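Local coordinates for protein probable transcriptional regulator (PDB 2FBI) that probably binds DNA as a MarR-family winged-helix dimer and regulates transcription in Pseudomonas aeruginosa, at residues A[44-49]-A[99-104]; A[72-75]-A[79-82]. One frame throughout, in Å; residues are numbered along the deposited sequence. Where two conformers were deposited one is given.

Overall arrangement
Contact 2 lies within the winged-helix part of the chain, while contact 1 joins that part to the start of helix 98-122; their centres are about 12 Å apart, and contact 2 is nested in sequence within the loop closed by contact 1. They share no helix or strand. Contact 1 is a surface contact between helices 36-48 and 98-122, carried by long side chains: an arginine meets a glutamine and a phenylalanine, with one bridging water. Contact 2 is partly buried and joins helix 64-76 to strand 80-85 across a short turn, with apolar packing and backbone bonds on its inner side and a salt bridge toward its outer side. The two meet where Leu45 packs on Val80 and Gly100 on Ile79.

Contact 1. Residues A[44-49]-A[99-104]; sequences ILRQQG and KGQQCF
Gln101 OE1 accepts a nearly straight hydrogen bond from Arg46 NH2, 2.9 Å long with an N-H...O angle of 165°. The oxygen comes to the edge of the guanidinium, close to its plane, whereas the donor is tilted from the plane of the Gln101 amide; the amide and guanidinium planes lie 51° apart. The other end of the same amide is used as well. Gln101 NE2 donates to a water at 2.9 Å, and that water in turn donates to the backbone carbonyl of Arg46, 2.8 Å from Arg46 O. Gln101 thus holds the side chain of Arg46 directly and its backbone carbonyl through a water, and the arginine donor probably sets which end of the amide carries the oxygen.

Phe104 supplies the apolar half of the contact. Arg46 CG stands over the centre of its ring, 3.6 Å from the centroid and almost exactly on the ring normal, in a clear CH-pi contact. Arg46 CG lies anti to the backbone N, and a bend at the next bond carries the chain on across the ring, with Arg46 NE 3.3 Å from Phe104 CD2. The guanidinium, inclined by 28° to the ring, lies by its CD2-CE2 side, with Phe104 CD2 over one guanidinium face, offset toward the rim.

The contact ties the last turn of helix 36-48 to the start of helix 98-122, and so joins the winged-helix portion to the long helix that in MarR proteins leads back to the dimerisation region. Leu96 of strand 91-96 touches both Arg46 and Gln101, Leu45 packs against that strand and helix 53-59, and Phe104 also meets Arg7 of the second subunit.

Contact 2. Residues A[72-75]-A[79-82]; sequences ARLE and IVRR
Glu75 and Arg82 meet in a salt bridge in which each carboxylate oxygen has its own nitrogen. Arg82 NH2 donates to Glu75 OE1 at 2.6 Å, approaching from above the carboxylate plane, and Arg82 NE makes a longer, weak bond of 3.2 Å to Glu75 OE2. The two planes stand 75° apart, so the pair is not a flat, side-on bidentate one. An extended Glu75 chain, with CG anti to the backbone N (chi1 -177°), reaches across to the arginine, while Arg82 bends at chi3 and its guanidinium passes Ala72, whose backbone N lies loosely over one face, off toward the rim. A water braces this pair: it donates to Glu75 OE2 at 2.6 Å and accepts from the backbone Arg82 N. Glu75 is thus held to Arg82 twice, directly through the side chain and through the water to the backbone.

On the inner side, Leu74 O accepts Ile79 N at 2.9 Å and, weakly, Val80 N, so one carbonyl near the end of the helix holds the chain as it turns into the strand. Val80 CG2 sits close to the helix backbone, 3.5 Å from Glu75 N, and Glu75 CA makes a CA-H...O contact with Val80 O. Leu74 CB rests 3.8 Å from Val80 CG2, Leu74 CD2 reaches Ile79 CB, and the three form a small buried apolar cluster.

Further out, Gln38 and Val41 of helix 36-48 touch Leu74, and Leu45 of the same helix meets Val80; in strand 91-96, Val94 touches Val80 and Arg82, and Leu96 touches Ile79. This short turn from helix 64-76, probably the DNA-recognition helix, into the first long strand of the wing is the helix-to-wing junction of the winged helix-turn-helix fold of MarR regulators.

Contact 1. Residues A[44-49]-A[99-104]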
loop_
_atom_site.group_PDB
_atom_site.type_symbol
_atom_site.label_atom_id
_atom_site.label_comp_id
_atom_site.label_asym_id
_atom_site.label_seq_id
_atom_site.Cartn_x
_atom_site.Cartn_y
_atom_site.Cartn_z
ATOM N N ILE A 44 7.555 -6.972 -11.866
ATOM C CA ILE A 44 7.543 -5.910 -12.929
ATOM C C ILE A 44 8.615 -6.146 -13.955
ATOM O O ILE A 44 8.424 -5.982 -15.134
ATOM C CB ILE A 44 7.721 -4.482 -12.298
ATOM C CG1 ILE A 44 6.423 -4.090 -11.588
ATOM C CG2 ILE A 44 8.079 -3.421 -13.384
ATOM C CD1 ILE A 44 6.687 -3.379 -10.331
ATOM N N LEU A 45 9.790 -6.500 -13.503
ATOM C CA LEU A 45 10.866 -6.767 -14.435
ATOM C C LEU A 45 10.587 -8.041 -15.319
ATOM O O LEU A 45 10.954 -8.109 -16.498
ATOM C CB LEU A 45 12.149 -6.909 -13.625
ATOM C CG LEU A 45 12.792 -5.648 -13.008
ATOM C CD1 LEU A 45 14.054 -6.029 -12.217
ATOM C CD2 LEU A 45 13.138 -4.565 -14.133
ATOM N N ARG A 46 9.901 -9.016 -14.749
ATOM C CA ARG A 46 9.423 -10.180 -15.519
ATOM C C ARG A 46 8.460 -9.768 -16.626
ATOM O O ARG A 46 8.711 -9.991 -17.801
ATOM C CB ARG A 46 8.752 -11.171 -14.564
ATOM C CG ARG A 46 8.127 -12.416 -15.227
ATOM C CD ARG A 46 9.111 -13.320 -16.007
ATOM N NE ARG A 46 8.325 -14.514 -16.461
ATOM C CZ ARG A 46 8.843 -15.704 -16.766
ATOM N NH1 ARG A 46 8.029 -16.673 -17.162
ATOM N NH2 ARG A 46 10.155 -15.928 -16.705
ATOM N N GLN A 47 7.377 -9.110 -16.236
ATOM C CA GLN A 47 6.327 -8.732 -17.139
ATOM C C GLN A 47 6.717 -7.648 -18.144
ATOM O O GLN A 47 6.336 -7.737 -19.311
ATOM C CB GLN A 47 5.074 -8.352 -16.322
ATOM C CG GLN A 47 3.764 -8.067 -17.123
ATOM C CD GLN A 47 3.340 -9.172 -18.098
ATOM O OE1 GLN A 47 3.588 -10.383 -17.878
ATOM N NE2 GLN A 47 2.717 -8.754 -19.209
ATOM N N GLN A 48 7.488 -6.656 -17.702
ATOM C CA GLN A 48 7.769 -5.468 -18.508
ATOM C C GLN A 48 9.143 -5.493 -19.144
ATOM O O GLN A 48 9.419 -4.661 -20.023
ATOM C CB GLN A 48 7.503 -4.153 -17.707
ATOM C CG GLN A 48 6.016 -4.007 -17.415
ATOM C CD GLN A 48 5.626 -2.639 -16.945
ATOM O OE1 GLN A 48 5.956 -1.639 -17.584
ATOM N NE2 GLN A 48 4.920 -2.574 -15.793
ATOM N N GLY A 49 10.014 -6.428 -18.715
ATOM C CA GLY A 49 11.412 -6.474 -19.224
ATOM C C GLY A 49 12.352 -5.449 -18.584
ATOM O O GLY A 49 11.998 -4.888 -17.551
ATOM N N LYS A 99 19.175 -16.363 -13.516
ATOM C CA LYS A 99 18.831 -16.856 -12.222
ATOM C C LYS A 99 17.530 -16.234 -11.644
ATOM O O LYS A 99 16.683 -16.925 -11.027
ATOM C CB LYS A 99 20.040 -16.681 -11.293
ATOM C CG LYS A 99 19.759 -17.154 -9.879
ATOM C CD LYS A 99 20.897 -16.718 -8.938
ATOM C CE LYS A 99 20.502 -16.930 -7.474
ATOM N NZ LYS A 99 21.762 -16.862 -6.617
ATOM N N GLY A 100 17.342 -14.925 -11.866
ATOM C CA GLY A 100 16.111 -14.265 -11.408
ATOM C C GLY A 100 14.893 -14.741 -12.166
ATOM O O GLY A 100 13.852 -14.909 -11.590
ATOM N N GLN A 101 15.046 -14.981 -13.468
ATOM C CA GLN A 101 13.927 -15.504 -14.280
ATOM C C GLN A 101 13.489 -16.895 -13.819
ATOM O O GLN A 101 12.302 -17.196 -13.763
ATOM C CB GLN A 101 14.335 -15.544 -15.746
ATOM C CG GLN A 101 14.571 -14.151 -16.394
ATOM C CD GLN A 101 13.266 -13.438 -16.729
ATOM O OE1 GLN A 101 12.203 -13.881 -16.331
ATOM N NE2 GLN A 101 13.351 -12.335 -17.447
ATOM N N GLN A 102 14.455 -17.716 -13.406
ATOM C CA GLN A 102 14.160 -19.096 -12.960
ATOM C C GLN A 102 13.579 -19.066 -11.561
ATOM O O GLN A 102 12.743 -19.879 -11.208
ATOM C CB GLN A 102 15.431 -19.971 -12.994
ATOM C CG GLN A 102 15.163 -21.478 -12.708
ATOM C CD GLN A 102 14.217 -22.137 -13.719
ATOM O OE1 GLN A 102 14.152 -21.781 -14.888
ATOM N NE2 GLN A 102 13.515 -23.135 -13.260
ATOM N N CYS A 103 14.038 -18.114 -10.754
ATOM C CA CYS A 103 13.402 -17.750 -9.490
ATOM C C CYS A 103 11.924 -17.413 -9.704
ATOM O O CYS A 103 11.033 -18.009 -9.090
ATOM C CB CYS A 103 14.155 -16.532 -8.901
ATOM S SG CYS A 103 13.609 -16.094 -7.317
ATOM N N PHE A 104 11.653 -16.463 -10.599
ATOM C CA PHE A 104 10.255 -16.155 -10.896
ATOM C C PHE A 104 9.475 -17.464 -11.264
ATOM O O PHE A 104 8.421 -17.765 -10.697
ATOM C CB PHE A 104 10.077 -15.127 -12.025
ATOM C CG PHE A 104 8.629 -14.959 -12.408
ATOM C CD1 PHE A 104 7.815 -14.015 -11.734
ATOM C CD2 PHE A 104 8.047 -15.788 -13.381
ATOM C CE1 PHE A 104 6.431 -13.892 -12.061
ATOM C CE2 PHE A 104 6.666 -15.679 -13.728
ATOM C CZ PHE A 104 5.852 -14.730 -13.059
HETATM O O HOH W 1 11.366 -10.497 -18.600
#

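Contact 2. Residues A[72-75]-A[79-82]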
loop_
_atom_site.group_PDB
_atom_site.type_symbol
_atom_site.label_atom_id
_atom_site.label_comp_id
_atom_site.label_asym_id
_atom_site.label_seq_id
_atom_site.Cartn_x
_atom_site.Cartn_y
_atom_site.Cartn_z
ATOM N N ALA A 72 20.338 -3.268 -4.605
ATOM C CA ALA A 72 21.690 -3.748 -4.274
ATOM C C ALA A 72 21.681 -5.162 -3.678
ATOM O O ALA A 72 22.591 -5.954 -3.957
ATOM C CB ALA A 72 22.474 -2.743 -3.334
ATOM N N ARG A 73 20.673 -5.465 -2.863
ATOM C CA ARG A 73 20.463 -6.806 -2.340
ATOM C C ARG A 73 20.213 -7.820 -3.472
ATOM O O ARG A 73 20.874 -8.860 -3.520
ATOM C CB ARG A 73 19.267 -6.824 -1.373
ATOM C CG ARG A 73 19.404 -7.801 -0.211
ATOM C CD ARG A 73 19.098 -9.217 -0.605
ATOM N NE ARG A 73 18.924 -10.170 0.510
ATOM C CZ ARG A 73 17.997 -10.094 1.475
ATOM N NH1 ARG A 73 17.156 -9.058 1.576
ATOM N NH2 ARG A 73 17.931 -11.045 2.387
ATOM N N LEU A 74 19.284 -7.491 -4.389
ATOM C CA LEU A 74 18.888 -8.385 -5.464
ATOM C C LEU A 74 20.024 -8.550 -6.421
ATOM O O LEU A 74 20.273 -9.646 -6.928
ATOM C CB LEU A 74 17.670 -7.860 -6.200
ATOM C CG LEU A 74 16.306 -7.992 -5.563
ATOM C CD1 LEU A 74 15.345 -7.299 -6.527
ATOM C CD2 LEU A 74 15.874 -9.471 -5.320
ATOM N N GLU A 75 20.745 -7.462 -6.666
ATOM C CA GLU A 75 21.965 -7.548 -7.436
ATOM C C GLU A 75 23.038 -8.455 -6.739
ATOM O O GLU A 75 23.713 -9.273 -7.405
ATOM C CB GLU A 75 22.484 -6.153 -7.681
ATOM C CG GLU A 75 23.713 -6.068 -8.524
ATOM C CD GLU A 75 24.232 -4.623 -8.585
ATOM O OE1 GLU A 75 24.409 -3.991 -7.505
ATOM O OE2 GLU A 75 24.444 -4.121 -9.703
ATOM N N ILE A 79 20.002 -11.943 -8.707
ATOM C CA ILE A 79 18.621 -11.879 -9.251
ATOM C C ILE A 79 18.424 -10.841 -10.368
ATOM O O ILE A 79 17.733 -11.100 -11.392
ATOM C CB ILE A 79 17.592 -11.647 -8.138
ATOM C CG1 ILE A 79 17.746 -12.672 -6.999
ATOM C CG2 ILE A 79 16.158 -11.609 -8.686
ATOM C CD1 ILE A 79 17.510 -14.090 -7.393
ATOM N N VAL A 80 19.023 -9.660 -10.173
ATOM C CA VAL A 80 19.001 -8.620 -11.192
ATOM C C VAL A 80 20.432 -8.189 -11.600
ATOM O O VAL A 80 21.374 -8.407 -10.860
ATOM C CB VAL A 80 18.178 -7.390 -10.676
ATOM C CG1 VAL A 80 16.781 -7.822 -10.204
ATOM C CG2 VAL A 80 18.978 -6.624 -9.547
ATOM N N ARG A 81 20.547 -7.591 -12.780
ATOM C CA ARG A 81 21.734 -6.924 -13.318
ATOM C C ARG A 81 21.411 -5.411 -13.516
ATOM O O ARG A 81 20.313 -5.066 -13.925
ATOM C CB ARG A 81 22.062 -7.524 -14.689
ATOM C CG ARG A 81 23.344 -6.982 -15.382
ATOM C CD ARG A 81 23.424 -7.501 -16.842
ATOM N NE ARG A 81 23.367 -8.943 -16.782
ATOM C CZ ARG A 81 24.352 -9.711 -16.312
ATOM N NH1 ARG A 81 25.500 -9.143 -15.938
ATOM N NH2 ARG A 81 24.206 -11.052 -16.235
ATOM N N ARG A 82 22.382 -4.532 -13.253
ATOM C CA ARG A 82 22.236 -3.075 -13.443
ATOM C C ARG A 82 23.283 -2.632 -14.412
ATOM O O ARG A 82 24.410 -3.093 -14.326
ATOM C CB ARG A 82 22.397 -2.315 -12.126
ATOM C CG ARG A 82 21.158 -2.382 -11.273
ATOM C CD ARG A 82 21.215 -1.499 -10.010
ATOM N NE ARG A 82 22.333 -1.777 -9.120
ATOM C CZ ARG A 82 22.532 -1.169 -7.938
ATOM N NH1 ARG A 82 21.679 -0.237 -7.486
ATOM N NH2 ARG A 82 23.580 -1.520 -7.182
HETATM O O HOH W 2 24.817 -5.506 -11.826
#